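Local structure of replication protein (Sphinx1.76-related DNA, 6H24) at residues R77-Q82 and S94-Q99; K37-N42 and I111-A116; T62-L67 and D105-E110. The protein probably acts in initiating replication of its plasmid-like DNA, this chain being its N-terminal winged-helix domain, WH1, present as two copies in the assembly. All blocks are in the same frame, centred on the assembly; numbering follows the deposited sequence.

Contact 1: residues R77-Q82 and S94-Q99; sequences RQFSYQ and SRWVSQ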
loop_
_atom_site.group_PDB
_atom_site.type_symbol
_atom_site.label_atom_id
_atom_site.label_comp_id
_atom_site.label_asym_id
_atom_site.label_seq_id
_atom_site.Cartn_x
_atom_site.Cartn_y
_atom_site.Cartn_z
ATOM N N ARG A 77 6.515 -6.591 3.783
ATOM C CA ARG A 77 5.967 -6.872 5.102
ATOM C C ARG A 77 4.499 -6.459 5.222
ATOM O O ARG A 77 3.980 -5.642 4.456
ATOM C CB ARG A 77 6.800 -6.157 6.166
ATOM C CG ARG A 77 8.260 -6.585 6.161
ATOM C CD ARG A 77 8.994 -6.075 7.372
ATOM N NE ARG A 77 10.413 -6.384 7.284
ATOM C CZ ARG A 77 10.950 -7.537 7.660
ATOM N NH1 ARG A 77 10.185 -8.496 8.168
ATOM N NH2 ARG A 77 12.253 -7.736 7.529
ATOM N N GLN A 78 3.839 -7.036 6.225
ATOM C CA GLN A 78 2.448 -6.737 6.542
ATOM C C GLN A 78 2.243 -6.914 8.042
ATOM O O GLN A 78 3.026 -7.585 8.722
ATOM C CB GLN A 78 1.490 -7.640 5.749
ATOM C CG GLN A 78 1.626 -9.132 6.045
ATOM C CD GLN A 78 0.702 -9.992 5.190
ATOM O OE1 GLN A 78 -0.335 -10.462 5.656
ATOM N NE2 GLN A 78 1.069 -10.182 3.932
ATOM N N PHE A 79 1.189 -6.283 8.560
ATOM C CA PHE A 79 0.773 -6.492 9.946
ATOM C C PHE A 79 -0.748 -6.430 10.027
ATOM O O PHE A 79 -1.415 -5.859 9.159
ATOM C CB PHE A 79 1.432 -5.472 10.898
ATOM C CG PHE A 79 0.966 -4.052 10.714
ATOM C CD1 PHE A 79 1.431 -3.277 9.663
ATOM C CD2 PHE A 79 0.110 -3.473 11.634
ATOM C CE1 PHE A 79 1.010 -1.964 9.509
ATOM C CE2 PHE A 79 -0.310 -2.164 11.491
ATOM C CZ PHE A 79 0.144 -1.407 10.435
ATOM N N SER A 80 -1.293 -7.043 11.082
ATOM C CA SER A 80 -2.732 -7.211 11.232
ATOM C C SER A 80 -3.189 -6.723 12.601
ATOM O O SER A 80 -2.437 -6.759 13.580
ATOM C CB SER A 80 -3.139 -8.675 11.050
ATOM O OG SER A 80 -2.826 -9.124 9.743
ATOM N N TYR A 81 -4.436 -6.258 12.650
ATOM C CA TYR A 81 -5.034 -5.731 13.875
ATOM C C TYR A 81 -6.530 -5.583 13.621
ATOM O O TYR A 81 -7.002 -5.749 12.495
ATOM C CB TYR A 81 -4.393 -4.392 14.275
ATOM C CG TYR A 81 -4.568 -3.317 13.230
ATOM C CD1 TYR A 81 -3.711 -3.238 12.143
ATOM C CD2 TYR A 81 -5.598 -2.381 13.322
ATOM C CE1 TYR A 81 -3.868 -2.270 11.172
ATOM C CE2 TYR A 81 -5.762 -1.406 12.350
ATOM C CZ TYR A 81 -4.893 -1.364 11.275
ATOM O OH TYR A 81 -5.041 -0.409 10.299
ATOM N N GLN A 82 -7.270 -5.218 14.664
ATOM C CA GLN A 82 -8.709 -5.051 14.548
ATOM C C GLN A 82 -9.068 -3.603 14.872
ATOM O O GLN A 82 -8.378 -2.937 15.649
ATOM C CB GLN A 82 -9.501 -5.976 15.490
ATOM C CG GLN A 82 -9.450 -7.465 15.188
ATOM C CD GLN A 82 -10.147 -8.277 16.268
ATOM O OE1 GLN A 82 -9.577 -9.206 16.838
ATOM N NE2 GLN A 82 -11.398 -7.922 16.555
ATOM N N SER A 94 -2.537 -4.612 6.887
ATOM C CA SER A 94 -1.956 -3.409 6.306
ATOM C C SER A 94 -0.514 -3.657 5.903
ATOM O O SER A 94 0.174 -4.492 6.491
ATOM C CB SER A 94 -1.990 -2.216 7.297
ATOM O OG SER A 94 -1.395 -1.048 6.746
ATOM N N ARG A 95 -0.071 -2.927 4.882
ATOM C CA ARG A 95 1.338 -2.793 4.573
ATOM C C ARG A 95 1.985 -1.740 5.471
ATOM O O ARG A 95 1.306 -0.948 6.129
ATOM C CB ARG A 95 1.531 -2.395 3.108
ATOM C CG ARG A 95 1.061 -3.437 2.090
ATOM C CD ARG A 95 1.794 -4.740 2.266
ATOM N NE ARG A 95 1.409 -5.721 1.255
ATOM C CZ ARG A 95 1.899 -6.942 1.182
ATOM N NH1 ARG A 95 2.830 -7.355 2.037
ATOM N NH2 ARG A 95 1.477 -7.765 0.231
ATOM N N TRP A 96 3.321 -1.741 5.490
ATOM C CA TRP A 96 4.068 -0.609 6.035
ATOM C C TRP A 96 4.143 0.528 5.020
ATOM O O TRP A 96 3.946 1.697 5.371
ATOM C CB TRP A 96 5.488 -1.044 6.417
ATOM C CG TRP A 96 5.577 -1.878 7.642
ATOM C CD1 TRP A 96 5.233 -3.192 7.766
ATOM C CD2 TRP A 96 6.090 -1.475 8.921
ATOM N NE1 TRP A 96 5.485 -3.629 9.045
ATOM C CE2 TRP A 96 6.010 -2.593 9.775
ATOM C CE3 TRP A 96 6.613 -0.280 9.419
ATOM C CZ2 TRP A 96 6.418 -2.548 11.105
ATOM C CZ3 TRP A 96 7.017 -0.237 10.740
ATOM C CH2 TRP A 96 6.923 -1.364 11.568
ATOM N N VAL A 97 4.417 0.195 3.762
ATOM C CA VAL A 97 4.548 1.154 2.675
ATOM C C VAL A 97 3.710 0.663 1.496
ATOM O O VAL A 97 3.626 -0.542 1.239
ATOM C CB VAL A 97 6.027 1.342 2.266
ATOM C CG1 VAL A 97 6.816 2.056 3.351
ATOM C CG2 VAL A 97 6.681 -0.017 1.966
ATOM N N SER A 98 3.062 1.597 0.802
ATOM C CA SER A 98 2.262 1.270 -0.368
ATOM C C SER A 98 3.063 1.303 -1.660
ATOM O O SER A 98 2.607 0.750 -2.675
ATOM C CB SER A 98 1.095 2.253 -0.493
ATOM O OG SER A 98 1.572 3.588 -0.542
ATOM N N GLN A 99 4.234 1.937 -1.651
ATOM C CA GLN A 99 4.983 2.233 -2.860
ATOM C C GLN A 99 6.433 2.460 -2.479
ATOM O O GLN A 99 6.710 3.092 -1.457
ATOM C CB GLN A 99 4.428 3.488 -3.553
ATOM C CG GLN A 99 5.044 3.843 -4.906
ATOM C CD GLN A 99 4.497 5.144 -5.470
ATOM O OE1 GLN A 99 5.251 6.075 -5.781
ATOM N NE2 GLN A 99 3.185 5.223 -5.588
HETATM O O HOH W 1 4.992 -3.188 3.640
HETATM O O HOH W 2 5.311 -6.381 9.702
#

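Contact 2: residues K37-N42 and I111-A116; sequences KGINAN and IIFAPA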
loop_
_atom_site.group_PDB
_atom_site.type_symbol
_atom_site.label_atom_id
_atom_site.label_comp_id
_atom_site.label_asym_id
_atom_site.label_seq_id
_atom_site.Cartn_x
_atom_site.Cartn_y
_atom_site.Cartn_z
ATOM N N LYS A 37 8.587 18.932 4.237
ATOM C CA LYS A 37 7.557 18.055 3.707
ATOM C C LYS A 37 6.865 17.317 4.843
ATOM O O LYS A 37 7.522 16.808 5.757
ATOM C CB LYS A 37 8.150 17.038 2.724
ATOM N N GLY A 38 5.535 17.252 4.777
ATOM C CA GLY A 38 4.791 16.450 5.720
ATOM C C GLY A 38 4.751 14.993 5.305
ATOM O O GLY A 38 5.144 14.617 4.199
ATOM N N ILE A 39 4.254 14.162 6.213
ATOM C CA ILE A 39 4.151 12.724 5.987
ATOM C C ILE A 39 2.679 12.350 5.913
ATOM O O ILE A 39 1.915 12.588 6.858
ATOM C CB ILE A 39 4.889 11.926 7.071
ATOM C CG1 ILE A 39 6.374 12.313 7.039
ATOM C CG2 ILE A 39 4.729 10.423 6.853
ATOM C CD1 ILE A 39 7.227 11.588 8.036
ATOM N N ASN A 40 2.284 11.769 4.782
ATOM C CA ASN A 40 0.898 11.395 4.550
ATOM C C ASN A 40 0.884 10.183 3.620
ATOM O O ASN A 40 1.930 9.702 3.182
ATOM C CB ASN A 40 0.098 12.572 3.974
ATOM C CG ASN A 40 0.673 13.079 2.662
ATOM O OD1 ASN A 40 0.677 12.367 1.670
ATOM N ND2 ASN A 40 1.152 14.323 2.655
ATOM N N ALA A 41 -0.316 9.685 3.331
ATOM C CA ALA A 41 -0.456 8.450 2.566
ATOM C C ALA A 41 -0.405 8.660 1.058
ATOM O O ALA A 41 -0.586 7.695 0.314
ATOM C CB ALA A 41 -1.772 7.754 2.935
ATOM N N ASN A 42 -0.159 9.883 0.592
ATOM C CA ASN A 42 -0.129 10.176 -0.833
ATOM C C ASN A 42 1.236 10.570 -1.379
ATOM O O ASN A 42 1.542 10.224 -2.521
ATOM C CB ASN A 42 -1.113 11.311 -1.154
ATOM C CG ASN A 42 -2.457 10.800 -1.592
ATOM O OD1 ASN A 42 -2.646 10.436 -2.753
ATOM N ND2 ASN A 42 -3.400 10.743 -0.661
ATOM N N ILE A 111 9.707 6.381 -0.765
ATOM C CA ILE A 111 8.699 5.512 -0.174
ATOM C C ILE A 111 7.441 6.321 0.105
ATOM O O ILE A 111 7.494 7.538 0.292
ATOM C CB ILE A 111 9.173 4.820 1.127
ATOM C CG1 ILE A 111 9.431 5.828 2.253
ATOM C CG2 ILE A 111 10.437 3.997 0.870
ATOM C CD1 ILE A 111 9.716 5.162 3.590
ATOM N N ILE A 112 6.302 5.641 0.111
ATOM C CA ILE A 112 5.062 6.193 0.642
ATOM C C ILE A 112 4.569 5.277 1.752
ATOM O O ILE A 112 4.394 4.076 1.532
ATOM C CB ILE A 112 3.972 6.350 -0.427
ATOM C CG1 ILE A 112 4.486 7.118 -1.647
ATOM C CG2 ILE A 112 2.776 7.085 0.185
ATOM C CD1 ILE A 112 3.431 7.333 -2.731
ATOM N N PHE A 113 4.326 5.838 2.929
ATOM C CA PHE A 113 3.783 5.041 4.018
ATOM C C PHE A 113 2.316 4.718 3.782
ATOM O O PHE A 113 1.556 5.535 3.253
ATOM C CB PHE A 113 3.948 5.776 5.347
ATOM C CG PHE A 113 5.354 5.799 5.845
ATOM C CD1 PHE A 113 5.942 4.649 6.346
ATOM C CD2 PHE A 113 6.104 6.960 5.796
ATOM C CE1 PHE A 113 7.245 4.659 6.803
ATOM C CE2 PHE A 113 7.412 6.977 6.252
ATOM C CZ PHE A 113 7.980 5.831 6.766
ATOM N N ALA A 114 1.920 3.517 4.200
ATOM C CA ALA A 114 0.528 3.118 4.154
ATOM C C ALA A 114 -0.292 3.946 5.140
ATOM O O ALA A 114 0.225 4.404 6.164
ATOM C CB ALA A 114 0.391 1.638 4.483
ATOM N N PRO A 115 -1.585 4.141 4.867
ATOM C CA PRO A 115 -2.355 5.067 5.724
ATOM C C PRO A 115 -2.482 4.627 7.172
ATOM O O PRO A 115 -2.581 5.485 8.054
ATOM C CB PRO A 115 -3.724 5.149 5.032
ATOM C CG PRO A 115 -3.783 3.975 4.088
ATOM C CD PRO A 115 -2.360 3.654 3.710
ATOM N N ALA A 116 -2.455 3.330 7.466
ATOM C CA ALA A 116 -2.545 2.907 8.860
ATOM C C ALA A 116 -1.307 3.297 9.657
ATOM O O ALA A 116 -1.389 3.482 10.884
ATOM C CB ALA A 116 -2.739 1.393 8.934
HETATM O O HOH W 3 4.444 8.754 3.252
HETATM O O HOH W 4 -0.131 5.020 1.042
#

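Contact 3: residues T62-L67 and D105-E110; sequences TAYQAL and DTATVE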
loop_
_atom_site.group_PDB
_atom_site.type_symbol
_atom_site.label_atom_id
_atom_site.label_comp_id
_atom_site.label_asym_id
_atom_site.label_seq_id
_atom_site.Cartn_x
_atom_site.Cartn_y
_atom_site.Cartn_z
ATOM N N THR A 62 28.477 0.838 -0.101
ATOM C CA THR A 62 27.340 -0.068 -0.028
ATOM C C THR A 62 26.075 0.606 0.484
ATOM O O THR A 62 25.042 -0.060 0.594
ATOM C CB THR A 62 27.661 -1.259 0.887
ATOM O OG1 THR A 62 28.046 -0.781 2.184
ATOM C CG2 THR A 62 28.779 -2.105 0.303
ATOM N N ALA A 63 26.118 1.913 0.757
ATOM C CA ALA A 63 25.002 2.567 1.433
ATOM C C ALA A 63 23.765 2.594 0.547
ATOM O O ALA A 63 22.666 2.251 0.992
ATOM C CB ALA A 63 25.396 3.987 1.844
ATOM N N TYR A 64 23.924 2.972 -0.723
ATOM C CA TYR A 64 22.764 3.045 -1.601
ATOM C C TYR A 64 22.148 1.667 -1.822
ATOM O O TYR A 64 20.932 1.498 -1.700
ATOM C CB TYR A 64 23.134 3.682 -2.934
ATOM C CG TYR A 64 22.023 3.588 -3.957
ATOM C CD1 TYR A 64 20.796 4.186 -3.731
ATOM C CD2 TYR A 64 22.200 2.883 -5.138
ATOM C CE1 TYR A 64 19.774 4.097 -4.665
ATOM C CE2 TYR A 64 21.187 2.788 -6.079
ATOM C CZ TYR A 64 19.974 3.398 -5.833
ATOM O OH TYR A 64 18.960 3.312 -6.758
ATOM N N GLN A 65 22.972 0.662 -2.141
ATOM C CA GLN A 65 22.426 -0.677 -2.346
ATOM C C GLN A 65 21.702 -1.169 -1.098
ATOM O O GLN A 65 20.655 -1.822 -1.191
ATOM C CB GLN A 65 23.533 -1.653 -2.738
ATOM C CG GLN A 65 23.012 -3.005 -3.209
ATOM C CD GLN A 65 22.230 -2.902 -4.515
ATOM O OE1 GLN A 65 22.703 -2.315 -5.490
ATOM N NE2 GLN A 65 21.028 -3.458 -4.531
ATOM N N ALA A 66 22.251 -0.872 0.086
ATOM C CA ALA A 66 21.594 -1.262 1.327
ATOM C C ALA A 66 20.207 -0.646 1.432
ATOM O O ALA A 66 19.243 -1.327 1.803
ATOM C CB ALA A 66 22.449 -0.836 2.523
ATOM N N LEU A 67 20.082 0.635 1.091
ATOM C CA LEU A 67 18.778 1.287 1.102
ATOM C C LEU A 67 17.848 0.687 0.056
ATOM O O LEU A 67 16.668 0.436 0.329
ATOM C CB LEU A 67 18.951 2.778 0.842
ATOM C CG LEU A 67 19.588 3.631 1.928
ATOM C CD1 LEU A 67 19.696 5.030 1.373
ATOM C CD2 LEU A 67 18.769 3.599 3.206
ATOM N N ASP A 105 20.966 6.586 -10.565
ATOM C CA ASP A 105 21.897 7.628 -10.987
ATOM C C ASP A 105 22.136 8.682 -9.905
ATOM O O ASP A 105 23.174 9.354 -9.937
ATOM C CB ASP A 105 21.400 8.283 -12.278
ATOM C CG ASP A 105 21.577 7.381 -13.493
ATOM O OD1 ASP A 105 22.106 6.258 -13.335
ATOM O OD2 ASP A 105 21.187 7.793 -14.604
ATOM N N THR A 106 21.196 8.863 -8.976
ATOM C CA THR A 106 21.338 9.838 -7.902
ATOM C C THR A 106 21.458 9.216 -6.515
ATOM O O THR A 106 21.508 9.956 -5.525
ATOM C CB THR A 106 20.148 10.807 -7.900
ATOM O OG1 THR A 106 18.925 10.066 -7.786
ATOM C CG2 THR A 106 20.125 11.635 -9.174
ATOM N N ALA A 107 21.499 7.892 -6.412
ATOM C CA ALA A 107 21.612 7.209 -5.123
ATOM C C ALA A 107 20.540 7.689 -4.149
ATOM O O ALA A 107 20.827 8.052 -3.005
ATOM C CB ALA A 107 23.000 7.397 -4.516
ATOM N N THR A 108 19.294 7.673 -4.614
ATOM C CA THR A 108 18.141 8.047 -3.809
ATOM C C THR A 108 17.064 6.982 -3.933
ATOM O O THR A 108 16.962 6.288 -4.955
ATOM C CB THR A 108 17.567 9.405 -4.236
ATOM O OG1 THR A 108 17.103 9.329 -5.588
ATOM C CG2 THR A 108 18.627 10.478 -4.151
ATOM N N VAL A 109 16.264 6.851 -2.879
ATOM C CA VAL A 109 15.085 6.000 -2.876
ATOM C C VAL A 109 13.882 6.850 -2.464
ATOM O O VAL A 109 14.019 7.985 -2.003
ATOM C CB VAL A 109 15.243 4.778 -1.945
ATOM C CG1 VAL A 109 16.426 3.906 -2.393
ATOM C CG2 VAL A 109 15.414 5.222 -0.511
ATOM N N GLU A 110 12.691 6.291 -2.665
ATOM C CA GLU A 110 11.436 6.969 -2.378
ATOM C C GLU A 110 10.482 5.958 -1.761
ATOM O O GLU A 110 10.409 4.819 -2.220
ATOM C CB GLU A 110 10.784 7.530 -3.642
ATOM C CG GLU A 110 11.311 8.841 -4.139
ATOM C CD GLU A 110 10.427 9.400 -5.233
ATOM O OE1 GLU A 110 9.363 8.795 -5.505
ATOM O OE2 GLU A 110 10.798 10.423 -5.833
#

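Contact 1: residues R77-Q82 and S94-Q99
Phe79 and Ser94 face each other as an antiparallel hydrogen-bonded pair, Phe79 N giving to Ser94 O at 2.9 Å and Ser94 N to Phe79 O at 2.8 Å. On the side of the hairpin that carries these two side chains, the Phe79 ring turns an edge toward the face of the Trp96 five-membered ring, the planes 61° apart, while CB of Ser94 packs off-centre against the Phe79 ring. The hydroxyl of Ser94, anti to its own backbone nitrogen (chi1 179°), is carried to a lone pair of Arg95 O. Phe79 and Ser94 belong to the WH1 hairpin of strands 78-85 and 88-95, and Trp96 follows just after it; Ser94 and Gln99 pair antiparallel with a strand of the second subunit, so the sheet runs on across the interface. Leu10 of helix 2-14 packs on both Phe79 and Trp96. Trp96 NE1 donates to a water 2.8 Å away, which in turn donates to Gln78 O. On the other face Arg95, bent at chi2 (-60°), sends NH1 to Arg77 O at 3.2 Å; the bond is straight and lies in the guanidinium plane, but reaches the carbonyl from above its plane. NH2 bonds Phe75 O of the second subunit. A leucine in place of Arg95 would probably leave both carbonyls without this donor. The guanidinium of Arg77 instead turns to Glu21 in a salt bridge.

Contact 2: residues K37-N42 and I111-A116
Asn40 O accepts from a water 2.7 Å away, and the same water takes the N-H of Phe113, bridging the two backbones. A second water lies 2.8 Å from both Ala41 O and Phe113 O, within hydrogen-bonding distance of each. No direct hydrogen bond joins 37-42 to 111-116, and water mediates between their backbones instead. Ile112 straddles the turn with two branches whose methyls press on backbone carbonyl oxygens: CG2 comes to 3.4 Å from Ala41 O, and CD1, at the end of an extended arm (chi2 -179°), lies 3.5 Å from Asn42 O. Apolar contacts flank it. Ala41 CB meets Pro115 CB at 3.9 Å, and the Ile39 branch methyl CG2 approaches CD2 of the Phe113 ring, the two side chains crossing at a slant; Ile121 of helix 121-128 packs against both Ile39 and Phe113. The loop also braces itself: Asn40 OD1 takes the N-H of Asn42 on a lone pair in the carbonyl plane, at 2.8 Å, and accepts from Asp43 N as well. Pro115 also packs on Ala41 of the second subunit, so the turn lies at the interface. The bend around Asn40 is an Asx turn, set in the connection between helix 19-34 and strand 45-48, and it meets the end of strand 108-113 in the three-stranded sheet of the WH1 domain.

Contact 3: residues T62-L67 and D105-E110
The ring of Tyr64 lies against Ala107, where helix 60-75 of the winged-helix WH1 domain packs beside strand 108-113 of its three-stranded sheet. The short helix and strand segments run nearly the same way, at 15°, with their axes 8.8 Å apart. The CH-pi contact comes first: CA of Ala107 sits over one face of the ring, 3.8 Å from its centroid and displaced toward the rim on the CD1 side. A chi1 of 171° sets the Tyr64 ring opposite the backbone N and carries it out to Ala107, in the turn that leads into the strand. The apolar contacts continue along the strand, for CG1 of Val109 meets Tyr64 CE1 at 4.1 Å and Leu67 CB at 4.3 Å; Val47 of strand 45-48 adds to this layer, packing on both Leu67 and Val109. No hydrogen bond joins the two segments. The Tyr64 hydroxyl bonds to Asp104, and the hydroxyls of Thr106 and Thr108 are hydrogen-bonded to each other across the turn. Ala107 and Thr108 together face Met103 in a G1 beta bulge, and Ala107 takes the left-handed conformation (phi 52°) usual at its first position. At the ring's edge, near its plane, Thr108 O lies 3.6 Å from Tyr64 CE1.

Overall arrangement
Strand 108-113 is the shared element: contact 3 uses its beginning and contact 2 its end, with centres about 20 Å apart. Contact 1 joins it through strand 97-103, where Ser98 N lies 2.9 Å from Ile112 O, and just past the strand ends, where Trp96 O lies 3.0 Å from Ala114 N, both probable hydrogen bonds; centres of contacts 1 and 2 are about 13 Å apart. Contacts 1 and 3 lie on opposite sides of the chain's centre, about 23 Å between their centres, and do not touch. In sequence contact 1 nests within contact 3, and contact 3 within contact 2. All three reach the second subunit, where Glu110 forms a salt bridge with Arg85 of that chain.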